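Local coordinates for protein phosphodiesterase MJ0936 (Methanocaldococcus jannaschii, PDB 2AHD) that belongs to the calcineurin-like phosphoesterase superfamily and folds into two mixed beta-sheets flanked by helices, at residues A[21-26]-A[148-153]; A[36-41]-A[59-64]; A[51-56]-A[76-81]; A[113-118]-A[133-138]. All blocks are in the same frame, centred on the assembly; numbering follows the deposited sequence.

Interaction 1. Residues A[21-26]-A[148-153]; sequences EIFNDE and PTIGIL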
loop_
_atom_site.group_PDB
_atom_site.type_symbol
_atom_site.label_atom_id
_atom_site.label_comp_id
_atom_site.label_asym_id
_atom_site.label_seq_id
_atom_site.Cartn_x
_atom_site.Cartn_y
_atom_site.Cartn_z
ATOM N N GLU A 21 6.120 11.052 -6.910
ATOM C CA GLU A 21 5.719 12.390 -7.343
ATOM C C GLU A 21 4.215 12.568 -7.238
ATOM O O GLU A 21 3.728 13.459 -6.546
ATOM C CB GLU A 21 6.110 12.638 -8.788
ATOM C CG GLU A 21 7.583 12.744 -9.032
ATOM C CD GLU A 21 7.872 13.415 -10.363
ATOM O OE1 GLU A 21 7.259 12.998 -11.378
ATOM O OE2 GLU A 21 8.705 14.355 -10.397
ATOM N N ILE A 22 3.491 11.718 -7.956
ATOM C CA ILE A 22 2.038 11.743 -7.969
ATOM C C ILE A 22 1.449 11.850 -6.572
ATOM O O ILE A 22 0.493 12.584 -6.347
ATOM C CB ILE A 22 1.499 10.477 -8.631
ATOM C CG1 ILE A 22 1.896 10.480 -10.105
ATOM C CG2 ILE A 22 -0.006 10.373 -8.435
ATOM C CD1 ILE A 22 1.443 9.264 -10.849
ATOM N N PHE A 23 2.020 11.109 -5.632
ATOM C CA PHE A 23 1.528 11.134 -4.260
ATOM C C PHE A 23 1.852 12.453 -3.555
ATOM O O PHE A 23 1.329 12.730 -2.469
ATOM C CB PHE A 23 2.098 9.949 -3.457
ATOM C CG PHE A 23 1.428 8.630 -3.749
ATOM C CD1 PHE A 23 0.101 8.586 -4.172
ATOM C CD2 PHE A 23 2.107 7.432 -3.560
ATOM C CE1 PHE A 23 -0.540 7.368 -4.401
ATOM C CE2 PHE A 23 1.477 6.206 -3.785
ATOM C CZ PHE A 23 0.148 6.177 -4.207
ATOM N N ASN A 24 2.719 13.256 -4.170
ATOM C CA ASN A 24 3.090 14.549 -3.616
ATOM C C ASN A 24 2.258 15.638 -4.281
ATOM O O ASN A 24 1.714 16.504 -3.605
ATOM C CB ASN A 24 4.577 14.824 -3.827
ATOM C CG ASN A 24 5.453 13.963 -2.947
ATOM O OD1 ASN A 24 5.030 13.511 -1.883
ATOM N ND2 ASN A 24 6.690 13.752 -3.370
ATOM N N ASP A 25 2.147 15.574 -5.607
ATOM C CA ASP A 25 1.373 16.545 -6.381
ATOM C C ASP A 25 -0.099 16.451 -6.025
ATOM O O ASP A 25 -0.955 16.953 -6.751
ATOM C CB ASP A 25 1.543 16.307 -7.885
ATOM C CG ASP A 25 2.986 16.417 -8.335
ATOM O OD1 ASP A 25 3.240 16.372 -9.558
ATOM O OD2 ASP A 25 3.870 16.545 -7.463
ATOM N N GLU A 26 -0.383 15.785 -4.915
ATOM C CA GLU A 26 -1.736 15.628 -4.419
ATOM C C GLU A 26 -1.567 15.542 -2.918
ATOM O O GLU A 26 -0.536 15.091 -2.443
ATOM C CB GLU A 26 -2.378 14.349 -4.966
ATOM C CG GLU A 26 -2.405 14.275 -6.492
ATOM C CD GLU A 26 -3.717 13.739 -7.049
ATOM O OE1 GLU A 26 -3.821 13.588 -8.283
ATOM O OE2 GLU A 26 -4.648 13.476 -6.263
ATOM N N PRO A 148 1.160 -0.744 -15.065
ATOM C CA PRO A 148 1.564 -0.268 -13.743
ATOM C C PRO A 148 0.507 0.664 -13.136
ATOM O O PRO A 148 0.077 1.620 -13.771
ATOM C CB PRO A 148 2.890 0.438 -14.030
ATOM C CG PRO A 148 2.671 0.997 -15.359
ATOM C CD PRO A 148 1.996 -0.134 -16.107
ATOM N N THR A 149 0.091 0.381 -11.907
ATOM C CA THR A 149 -0.916 1.202 -11.256
ATOM C C THR A 149 -0.720 1.415 -9.760
ATOM O O THR A 149 -0.049 0.636 -9.067
ATOM C CB THR A 149 -2.346 0.626 -11.461
ATOM O OG1 THR A 149 -2.393 -0.736 -11.032
ATOM C CG2 THR A 149 -2.743 0.683 -12.912
ATOM N N ILE A 150 -1.310 2.506 -9.283
ATOM C CA ILE A 150 -1.300 2.874 -7.874
ATOM C C ILE A 150 -2.702 3.391 -7.691
ATOM O O ILE A 150 -3.499 3.346 -8.624
ATOM C CB ILE A 150 -0.306 4.009 -7.542
ATOM C CG1 ILE A 150 -0.620 5.236 -8.397
ATOM C CG2 ILE A 150 1.118 3.537 -7.732
ATOM C CD1 ILE A 150 0.397 6.340 -8.284
ATOM N N GLY A 151 -3.010 3.880 -6.499
ATOM C CA GLY A 151 -4.345 4.386 -6.255
ATOM C C GLY A 151 -4.403 5.433 -5.171
ATOM O O GLY A 151 -3.506 5.529 -4.343
ATOM N N ILE A 152 -5.460 6.235 -5.197
ATOM C CA ILE A 152 -5.666 7.268 -4.193
ATOM C C ILE A 152 -7.091 7.169 -3.646
ATOM O O ILE A 152 -8.073 7.244 -4.396
ATOM C CB ILE A 152 -5.419 8.685 -4.761
ATOM C CG1 ILE A 152 -3.977 8.809 -5.240
ATOM C CG2 ILE A 152 -5.655 9.723 -3.685
ATOM C CD1 ILE A 152 -3.565 10.219 -5.590
ATOM N N LEU A 153 -7.181 6.978 -2.331
ATOM C CA LEU A 153 -8.457 6.856 -1.634
ATOM C C LEU A 153 -8.865 8.145 -0.935
ATOM O O LEU A 153 -8.035 8.850 -0.355
ATOM C CB LEU A 153 -8.394 5.740 -0.598
ATOM C CG LEU A 153 -9.683 5.534 0.188
ATOM C CD1 LEU A 153 -10.816 5.250 -0.762
ATOM C CD2 LEU A 153 -9.514 4.391 1.149
#
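Ile22 and Phe23 at the C-terminal end of helix 13-24, with Glu26 just beyond it, meet Ile150 and Ile152 of strand 149-154, packing a helix onto a sheet in the alpha/beta sandwich of the calcineurin-like phosphoesterases. The strand runs antiparallel between strands 3-6 and 159-164. Ile150 and Ile152 direct their CB atoms at the helix, and Gly151 between them holds the sheet with a backbone bond to Ile5.

Apolar contacts make up most of the 268 Å² buried. Phe23 reaches over from the helix as the central group, with CG anti to its carbonyl carbon (chi1 -77°), and puts the far end of its ring between the two isoleucines. Ile152 CG1 comes to the rim in the ring plane, 3.8 Å from Phe23 CE1. Ile150 CB approaches obliquely, 4.0 Å from Phe23 CZ, its side chain pointing against the ring. Met6 and Leu49 also touch the phenylalanine. Beside it, Ile150 CD1 meets two branches of Ile22: CD1 at 4.0 Å and CG2 at 4.1 Å. Ile163 of the next strand touches Ile22, Ile150 and Ile152.

Polar atoms enter in two places. The Gly151 carbonyl O lies by the ring edge, 3.5 Å from Phe23 CE1. Glu26, past the helix end, bends at chi2 (-138°) and brings its carboxylate alongside the end of Ile152, where OE2 forms a salt bridge with Lys2 NZ. The same OE2 rests 3.5 Å from Ile152 CD1.

Interaction 2. Residues A[36-41]-A[59-64]; sequences DFVSLF and NNDGER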
loop_
_atom_site.group_PDB
_atom_site.type_symbol
_atom_site.label_atom_id
_atom_site.label_comp_id
_atom_site.label_asym_id
_atom_site.label_seq_id
_atom_site.Cartn_x
_atom_site.Cartn_y
_atom_site.Cartn_z
ATOM N N ASP A 36 5.940 -5.923 -2.104
ATOM C CA ASP A 36 7.368 -6.124 -1.996
ATOM C C ASP A 36 8.099 -4.925 -2.596
ATOM O O ASP A 36 8.018 -4.681 -3.799
ATOM C CB ASP A 36 7.826 -7.392 -2.752
ATOM C CG ASP A 36 6.917 -8.600 -2.532
ATOM O OD1 ASP A 36 6.141 -8.937 -3.455
ATOM O OD2 ASP A 36 6.989 -9.220 -1.457
ATOM N N PHE A 37 8.781 -4.150 -1.760
ATOM C CA PHE A 37 9.579 -3.040 -2.286
ATOM C C PHE A 37 10.617 -3.944 -2.859
ATOM O O PHE A 37 11.105 -3.772 -3.979
ATOM C CB PHE A 37 10.247 -2.246 -1.167
ATOM C CG PHE A 37 9.357 -1.971 -0.014
ATOM C CD1 PHE A 37 8.932 -3.006 0.802
ATOM C CD2 PHE A 37 8.913 -0.677 0.237
ATOM C CE1 PHE A 37 8.071 -2.755 1.849
ATOM C CE2 PHE A 37 8.055 -0.416 1.279
ATOM C CZ PHE A 37 7.630 -1.454 2.089
ATOM N N VAL A 38 10.903 -4.923 -1.996
ATOM C CA VAL A 38 11.827 -6.014 -2.185
ATOM C C VAL A 38 13.245 -5.711 -1.739
ATOM O O VAL A 38 13.681 -6.245 -0.727
ATOM C CB VAL A 38 11.796 -6.506 -3.636
ATOM C CG1 VAL A 38 13.178 -6.859 -4.086
ATOM C CG2 VAL A 38 10.875 -7.702 -3.750
ATOM N N SER A 39 13.960 -4.852 -2.466
ATOM C CA SER A 39 15.340 -4.546 -2.124
ATOM C C SER A 39 15.494 -3.314 -1.253
ATOM O O SER A 39 14.729 -2.362 -1.373
ATOM C CB SER A 39 16.167 -4.379 -3.393
ATOM O OG SER A 39 16.327 -5.608 -4.064
ATOM N N LEU A 40 16.504 -3.334 -0.387
ATOM C CA LEU A 40 16.784 -2.230 0.527
ATOM C C LEU A 40 16.940 -0.886 -0.144
ATOM O O LEU A 40 16.374 0.102 0.322
ATOM C CB LEU A 40 18.047 -2.516 1.345
ATOM C CG LEU A 40 17.827 -2.962 2.794
ATOM C CD1 LEU A 40 19.127 -3.424 3.428
ATOM C CD2 LEU A 40 17.220 -1.804 3.560
ATOM N N PHE A 41 17.701 -0.837 -1.234
ATOM C CA PHE A 41 17.923 0.433 -1.911
ATOM C C PHE A 41 16.635 1.141 -2.277
ATOM O O PHE A 41 16.635 2.333 -2.564
ATOM C CB PHE A 41 18.829 0.258 -3.149
ATOM C CG PHE A 41 18.274 -0.639 -4.223
ATOM C CD1 PHE A 41 17.294 -0.189 -5.093
ATOM C CD2 PHE A 41 18.757 -1.936 -4.380
ATOM C CE1 PHE A 41 16.803 -1.011 -6.103
ATOM C CE2 PHE A 41 18.271 -2.766 -5.388
ATOM C CZ PHE A 41 17.293 -2.304 -6.251
ATOM N N ASN A 59 6.162 -11.358 0.588
ATOM C CA ASN A 59 6.834 -12.641 0.714
ATOM C C ASN A 59 8.225 -12.586 0.112
ATOM O O ASN A 59 9.030 -13.481 0.346
ATOM C CB ASN A 59 6.012 -13.729 0.024
ATOM C CG ASN A 59 5.526 -13.296 -1.334
ATOM O OD1 ASN A 59 4.958 -12.205 -1.488
ATOM N ND2 ASN A 59 5.743 -14.139 -2.336
ATOM N N ASN A 60 8.517 -11.539 -0.654
ATOM C CA ASN A 60 9.821 -11.423 -1.285
ATOM C C ASN A 60 10.746 -10.452 -0.581
ATOM O O ASN A 60 11.932 -10.377 -0.902
ATOM C CB ASN A 60 9.654 -11.013 -2.740
ATOM C CG ASN A 60 9.013 -12.087 -3.565
ATOM O OD1 ASN A 60 9.593 -13.144 -3.773
ATOM N ND2 ASN A 60 7.807 -11.833 -4.034
ATOM N N ASP A 61 10.207 -9.703 0.373
ATOM C CA ASP A 61 11.020 -8.750 1.110
ATOM C C ASP A 61 11.987 -9.542 1.984
ATOM O O ASP A 61 11.634 -9.988 3.075
ATOM C CB ASP A 61 10.150 -7.840 1.988
ATOM C CG ASP A 61 9.159 -7.006 1.184
ATOM O OD1 ASP A 61 9.529 -6.495 0.111
ATOM O OD2 ASP A 61 8.012 -6.838 1.634
ATOM N N GLY A 62 13.208 -9.714 1.492
ATOM C CA GLY A 62 14.206 -10.467 2.227
ATOM C C GLY A 62 14.737 -9.846 3.505
ATOM O O GLY A 62 14.967 -10.555 4.483
ATOM N N GLU A 63 14.926 -8.533 3.521
ATOM C CA GLU A 63 15.463 -7.868 4.701
ATOM C C GLU A 63 14.439 -7.133 5.555
ATOM O O GLU A 63 14.427 -5.909 5.583
ATOM C CB GLU A 63 16.549 -6.892 4.269
ATOM C CG GLU A 63 17.675 -7.554 3.526
ATOM C CD GLU A 63 19.007 -7.262 4.160
ATOM O OE1 GLU A 63 19.126 -7.423 5.394
ATOM O OE2 GLU A 63 19.938 -6.872 3.428
ATOM N N ARG A 64 13.600 -7.876 6.268
ATOM C CA ARG A 64 12.565 -7.278 7.116
ATOM C C ARG A 64 13.185 -6.434 8.219
ATOM O O ARG A 64 12.669 -5.382 8.599
ATOM C CB ARG A 64 11.726 -8.377 7.754
ATOM C CG ARG A 64 11.401 -9.515 6.816
ATOM C CD ARG A 64 11.019 -10.758 7.598
ATOM N NE ARG A 64 9.887 -10.516 8.484
ATOM C CZ ARG A 64 8.644 -10.324 8.068
ATOM N NH1 ARG A 64 8.363 -10.348 6.772
ATOM N NH2 ARG A 64 7.683 -10.095 8.946
#
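Asp36 and Asn60 face each other across two loops that leave neighbouring parallel strands, 30-33 and 52-56, and run in nearly the same direction. The carboxylate of Asp36 and the amide of Asn60 cross with planes 68° apart. OD2 of Asp36 takes the backbone N-H of Asn60 at 2.9 Å, the donor standing 48° out of the carboxylate plane. OD1 of Asp36 receives a second, weak bond from Asn60 ND2 at 3.4 Å, so one side chain engages both backbone and side chain of the same residue.

Asp61 answers from the other loop. Its OD1 accepts from Val38 N at 3.0 Å, a tentative bond because that nitrogen is less surely placed, and approaches the edge of the Phe37 ring in its plane, 3.6 Å from CD1. Ring and carboxylate planes are 49° apart, and His33 stacks on the ring. Farther along, Val38 CG2 lies 3.7 Å from Asn60 CB, and Leu40 crosses Glu63 at about a right angle.

The Gly-Asp and Gly-Asn-x-Asp sequences of these loops fit the signature motifs of this superfamily, which frame the metal site in relatives. Asp36 OD2 and Asp61 OD2 stand 4.0 Å apart, and the backbone N-H groups of Asn60, to the first, and Gly58, to the second, probably offset part of the negative charge gathered there.

Interaction 3. Residues A[51-56]-A[76-81]; sequences ANIIAT and EENIID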
loop_
_atom_site.group_PDB
_atom_site.type_symbol
_atom_site.label_atom_id
_atom_site.label_comp_id
_atom_site.label_asym_id
_atom_site.label_seq_id
_atom_site.Cartn_x
_atom_site.Cartn_y
_atom_site.Cartn_z
ATOM N N ALA A 51 4.146 12.464 2.333
ATOM C CA ALA A 51 3.340 11.671 3.256
ATOM C C ALA A 51 4.150 10.644 4.047
ATOM O O ALA A 51 5.295 10.347 3.710
ATOM C CB ALA A 51 2.240 10.983 2.491
ATOM N N ASN A 52 3.559 10.108 5.110
ATOM C CA ASN A 52 4.236 9.100 5.923
ATOM C C ASN A 52 3.870 7.718 5.386
ATOM O O ASN A 52 2.998 7.592 4.526
ATOM C CB ASN A 52 3.815 9.214 7.382
ATOM C CG ASN A 52 2.335 8.997 7.566
ATOM O OD1 ASN A 52 1.516 9.739 7.012
ATOM N ND2 ASN A 52 1.976 7.973 8.340
ATOM N N ILE A 53 4.504 6.678 5.914
ATOM C CA ILE A 53 4.264 5.334 5.405
ATOM C C ILE A 53 3.759 4.265 6.363
ATOM O O ILE A 53 4.185 4.167 7.517
ATOM C CB ILE A 53 5.551 4.789 4.727
ATOM C CG1 ILE A 53 6.016 5.761 3.638
ATOM C CG2 ILE A 53 5.288 3.407 4.142
ATOM C CD1 ILE A 53 7.333 5.405 3.005
ATOM N N ILE A 54 2.837 3.460 5.848
ATOM C CA ILE A 54 2.257 2.329 6.571
ATOM C C ILE A 54 2.462 1.190 5.578
ATOM O O ILE A 54 1.705 1.056 4.616
ATOM C CB ILE A 54 0.734 2.488 6.825
ATOM C CG1 ILE A 54 0.426 3.854 7.445
ATOM C CG2 ILE A 54 0.251 1.381 7.745
ATOM C CD1 ILE A 54 0.622 5.030 6.497
ATOM N N ALA A 55 3.498 0.389 5.793
ATOM C CA ALA A 55 3.808 -0.703 4.883
ATOM C C ALA A 55 3.664 -2.078 5.511
ATOM O O ALA A 55 3.647 -2.222 6.726
ATOM C CB ALA A 55 5.215 -0.525 4.351
ATOM N N THR A 56 3.555 -3.090 4.663
ATOM C CA THR A 56 3.425 -4.466 5.112
ATOM C C THR A 56 4.439 -5.311 4.365
ATOM O O THR A 56 4.724 -5.059 3.195
ATOM C CB THR A 56 2.021 -5.008 4.839
ATOM O OG1 THR A 56 1.114 -4.480 5.811
ATOM C CG2 THR A 56 2.008 -6.518 4.919
ATOM N N GLU A 76 10.219 8.604 11.920
ATOM C CA GLU A 76 9.866 7.816 13.094
ATOM C C GLU A 76 8.458 7.232 12.966
ATOM O O GLU A 76 8.222 6.061 13.277
ATOM C CB GLU A 76 9.946 8.700 14.343
ATOM C CG GLU A 76 9.249 10.063 14.185
ATOM C CD GLU A 76 9.146 10.845 15.493
ATOM O OE1 GLU A 76 10.193 11.069 16.149
ATOM O OE2 GLU A 76 8.012 11.238 15.858
ATOM N N GLU A 77 7.530 8.066 12.502
ATOM C CA GLU A 77 6.134 7.676 12.324
ATOM C C GLU A 77 5.951 6.420 11.465
ATOM O O GLU A 77 5.232 5.503 11.855
ATOM C CB GLU A 77 5.348 8.831 11.698
ATOM C CG GLU A 77 5.413 10.131 12.484
ATOM C CD GLU A 77 4.687 11.278 11.784
ATOM O OE1 GLU A 77 3.448 11.188 11.606
ATOM O OE2 GLU A 77 5.357 12.267 11.408
ATOM N N ASN A 78 6.597 6.386 10.297
ATOM C CA ASN A 78 6.491 5.251 9.383
ATOM C C ASN A 78 6.432 3.927 10.138
ATOM O O ASN A 78 7.076 3.774 11.173
ATOM C CB ASN A 78 7.674 5.246 8.410
ATOM C CG ASN A 78 7.761 6.521 7.578
ATOM O OD1 ASN A 78 6.748 7.160 7.282
ATOM N ND2 ASN A 78 8.976 6.885 7.180
ATOM N N ILE A 79 5.658 2.974 9.623
ATOM C CA ILE A 79 5.527 1.670 10.271
ATOM C C ILE A 79 5.354 0.492 9.312
ATOM O O ILE A 79 4.674 0.608 8.300
ATOM C CB ILE A 79 4.344 1.670 11.249
ATOM C CG1 ILE A 79 3.122 2.306 10.587
ATOM C CG2 ILE A 79 4.726 2.414 12.505
ATOM C CD1 ILE A 79 1.867 2.216 11.406
ATOM N N ILE A 80 5.960 -0.648 9.641
ATOM C CA ILE A 80 5.864 -1.831 8.795
ATOM C C ILE A 80 5.728 -3.106 9.633
ATOM O O ILE A 80 6.448 -3.298 10.609
ATOM C CB ILE A 80 7.097 -1.939 7.857
ATOM C CG1 ILE A 80 6.854 -3.000 6.786
ATOM C CG2 ILE A 80 8.343 -2.272 8.660
ATOM C CD1 ILE A 80 7.935 -3.061 5.748
ATOM N N ASP A 81 4.797 -3.974 9.243
ATOM C CA ASP A 81 4.532 -5.230 9.954
ATOM C C ASP A 81 3.797 -6.173 8.995
ATOM O O ASP A 81 3.265 -5.724 7.975
ATOM C CB ASP A 81 3.666 -4.927 11.197
ATOM C CG ASP A 81 3.412 -6.155 12.086
ATOM O OD1 ASP A 81 2.858 -5.965 13.198
ATOM O OD2 ASP A 81 3.749 -7.296 11.688
#
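Asn78, just ahead of strand 79-81, reaches with its side chain to Ile53 near the start of strand 52-56. From the backbone, CB passes 3.8 Å from Ile53 O. CG, set anti to the Asn78 carbonyl carbon (chi1 -59°), reaches 4.0 Å from Ile53 CB. At the tip, OD1 accepts from Ile53 N at 2.7 Å, with the donor 37° above the amide's carbonyl plane, while ND2 is given to Leu71 O in helix 64-74. Both ends of the amide are thus used, which fixes its rotation and extends the ladder by one side-chain rung.

The backbone continues from there: Ile79 N bonds to Ile53 O and Ala55 N to Ile79 O, each at 2.8 Å, and Asp81 N bonds more loosely to Ala55 O. Ile54 and Ile79 lie side by side on one face, Ile54 CG2 to Ile79 CD1 at 4.1 Å. On the other face, Ala55 CB meets Ile80 CG1 at 3.8 Å, and Ile80 packs on Leu71. Strands 10° apart with helix 64-74 between them in the chain and packed against one face make a parallel beta-alpha-beta crossover, here at the edge of the six-stranded sheet.

Interaction 4. Residues A[113-118]-A[133-138]; sequences YDVVIY and LVINPG
Tyr118 offers one face of its ring to Asn136 in a CH-pi contact: Asn136 CB sits 4.1 Å from the ring centroid, 22° off the normal and displaced toward the rim. At the ring edge, Val134 CG1 lies near the plane, 3.8 Å from Tyr118 CE2. The ring gets there because CG stands between the backbone N and carbonyl carbon (chi1 74°), folding it back across strand 133-136. The Asn136 amide is steeply turned against it, with planes 74° apart.

Along the two strands runs a parallel ladder of alternating backbone bonds: Leu133 N to Asp114 O, Val116 N to Leu133 O and Ile135 N to Val116 O, all 2.8 Å, then Tyr118 N to Ile135 O at 3.0 Å. Val115, Ile117, Leu133 and Ile135 share the face that looks into the sandwich, while Val116 and Val134 meet helix 101-110.

Where the strand ends, Asn136 OD1 accepts from Gly138 N at 2.9 Å, closing an Asx turn. OD1 is thus taken up by the turn, while ND2 is held weakly by Thr121 OG1 and comes within 3.2 Å of Tyr118 CE1, so the tyrosine ring meets both the aliphatic and the amide part of Asn136.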
loop_
_atom_site.group_PDB
_atom_site.type_symbol
_atom_site.label_atom_id
_atom_site.label_comp_id
_atom_site.label_asym_id
_atom_site.label_seq_id
_atom_site.Cartn_x
_atom_site.Cartn_y
_atom_site.Cartn_z
ATOM N N TYR A 113 -13.848 -4.344 9.832
ATOM C CA TYR A 113 -13.114 -3.259 9.178
ATOM C C TYR A 113 -13.918 -2.631 8.062
ATOM O O TYR A 113 -14.730 -3.289 7.421
ATOM C CB TYR A 113 -11.802 -3.778 8.596
ATOM C CG TYR A 113 -10.871 -4.373 9.615
ATOM C CD1 TYR A 113 -10.018 -3.562 10.366
ATOM C CD2 TYR A 113 -10.849 -5.752 9.837
ATOM C CE1 TYR A 113 -9.163 -4.111 11.313
ATOM C CE2 TYR A 113 -10.002 -6.312 10.781
ATOM C CZ TYR A 113 -9.157 -5.487 11.514
ATOM O OH TYR A 113 -8.293 -6.041 12.428
ATOM N N ASP A 114 -13.669 -1.351 7.825
ATOM C CA ASP A 114 -14.375 -0.611 6.782
ATOM C C ASP A 114 -13.707 -0.810 5.434
ATOM O O ASP A 114 -14.373 -0.928 4.398
ATOM C CB ASP A 114 -14.399 0.882 7.130
ATOM C CG ASP A 114 -15.251 1.176 8.341
ATOM O OD1 ASP A 114 -16.484 0.994 8.251
ATOM O OD2 ASP A 114 -14.691 1.580 9.382
ATOM N N VAL A 115 -12.378 -0.852 5.475
ATOM C CA VAL A 115 -11.568 -1.018 4.284
ATOM C C VAL A 115 -10.578 -2.146 4.484
ATOM O O VAL A 115 -10.121 -2.372 5.593
ATOM C CB VAL A 115 -10.791 0.278 3.990
ATOM C CG1 VAL A 115 -10.147 0.207 2.619
ATOM C CG2 VAL A 115 -11.732 1.475 4.090
ATOM N N VAL A 116 -10.274 -2.872 3.410
ATOM C CA VAL A 116 -9.291 -3.958 3.450
ATOM C C VAL A 116 -8.406 -3.801 2.221
ATOM O O VAL A 116 -8.865 -3.908 1.092
ATOM C CB VAL A 116 -9.940 -5.348 3.435
ATOM C CG1 VAL A 116 -8.876 -6.407 3.478
ATOM C CG2 VAL A 116 -10.847 -5.505 4.625
ATOM N N ILE A 117 -7.134 -3.522 2.459
ATOM C CA ILE A 117 -6.169 -3.311 1.396
ATOM C C ILE A 117 -5.144 -4.438 1.343
ATOM O O ILE A 117 -4.682 -4.903 2.380
ATOM C CB ILE A 117 -5.445 -1.982 1.615
ATOM C CG1 ILE A 117 -6.476 -0.861 1.768
ATOM C CG2 ILE A 117 -4.489 -1.717 0.464
ATOM C CD1 ILE A 117 -5.872 0.477 2.052
ATOM N N TYR A 118 -4.780 -4.874 0.139
ATOM C CA TYR A 118 -3.812 -5.959 -0.009
ATOM C C TYR A 118 -3.213 -5.968 -1.405
ATOM O O TYR A 118 -3.754 -5.349 -2.303
ATOM C CB TYR A 118 -4.494 -7.298 0.264
ATOM C CG TYR A 118 -5.403 -7.725 -0.850
ATOM C CD1 TYR A 118 -4.995 -8.677 -1.777
ATOM C CD2 TYR A 118 -6.653 -7.146 -1.009
ATOM C CE1 TYR A 118 -5.807 -9.040 -2.833
ATOM C CE2 TYR A 118 -7.479 -7.497 -2.061
ATOM C CZ TYR A 118 -7.052 -8.448 -2.970
ATOM O OH TYR A 118 -7.881 -8.826 -4.000
ATOM N N LEU A 133 -14.923 -2.032 1.891
ATOM C CA LEU A 133 -14.224 -1.576 0.704
ATOM C C LEU A 133 -12.939 -2.392 0.552
ATOM O O LEU A 133 -12.002 -2.241 1.334
ATOM C CB LEU A 133 -13.901 -0.086 0.830
ATOM C CG LEU A 133 -14.167 0.747 -0.424
ATOM C CD1 LEU A 133 -13.182 0.384 -1.531
ATOM C CD2 LEU A 133 -15.594 0.503 -0.877
ATOM N N VAL A 134 -12.912 -3.263 -0.455
ATOM C CA VAL A 134 -11.763 -4.125 -0.719
ATOM C C VAL A 134 -10.901 -3.549 -1.825
ATOM O O VAL A 134 -11.343 -3.430 -2.958
ATOM C CB VAL A 134 -12.225 -5.523 -1.127
ATOM C CG1 VAL A 134 -11.029 -6.408 -1.349
ATOM C CG2 VAL A 134 -13.120 -6.096 -0.051
ATOM N N ILE A 135 -9.657 -3.222 -1.498
ATOM C CA ILE A 135 -8.766 -2.615 -2.472
ATOM C C ILE A 135 -7.397 -3.254 -2.694
ATOM O O ILE A 135 -6.660 -3.519 -1.754
ATOM C CB ILE A 135 -8.521 -1.132 -2.115
ATOM C CG1 ILE A 135 -9.855 -0.384 -2.037
ATOM C CG2 ILE A 135 -7.585 -0.488 -3.143
ATOM C CD1 ILE A 135 -9.724 1.033 -1.512
ATOM N N ASN A 136 -7.069 -3.489 -3.957
ATOM C CA ASN A 136 -5.774 -4.021 -4.351
ATOM C C ASN A 136 -5.346 -2.965 -5.353
ATOM O O ASN A 136 -5.963 -2.799 -6.396
ATOM C CB ASN A 136 -5.904 -5.385 -5.036
ATOM C CG ASN A 136 -4.552 -6.007 -5.371
ATOM O OD1 ASN A 136 -3.619 -5.327 -5.818
ATOM N ND2 ASN A 136 -4.447 -7.314 -5.168
ATOM N N PRO A 137 -4.307 -2.209 -5.031
ATOM C CA PRO A 137 -3.855 -1.169 -5.950
ATOM C C PRO A 137 -3.251 -1.656 -7.254
ATOM O O PRO A 137 -3.045 -0.864 -8.178
ATOM C CB PRO A 137 -2.854 -0.386 -5.109
ATOM C CG PRO A 137 -2.307 -1.420 -4.193
ATOM C CD PRO A 137 -3.518 -2.204 -3.792
ATOM N N GLY A 138 -2.978 -2.956 -7.345
ATOM C CA GLY A 138 -2.357 -3.474 -8.546
ATOM C C GLY A 138 -0.851 -3.378 -8.365
ATOM O O GLY A 138 -0.379 -2.948 -7.320
#

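How the interactions relate
From the N terminus, helix 13-24 supplies the first half of interaction 1, which closes only at strand 149-154 and so encloses the other three. Inside that long loop, interactions 2 and 3 cross, their segments alternating along the chain; they touch where Phe37 CZ packs 3.4 Å from Ala55 CB and the ring also meets Ile80. Interaction 4 follows in series and pairs two inner strands of the second sheet, about 21 Å from interaction 2 between centres. Interactions 1 and 3 reach the same six-stranded sheet. Interactions 1 and 4 join the two sheets: Thr149 OG1 probably hydrogen-bonds Pro137 O, and Leu153 packs on Ile135.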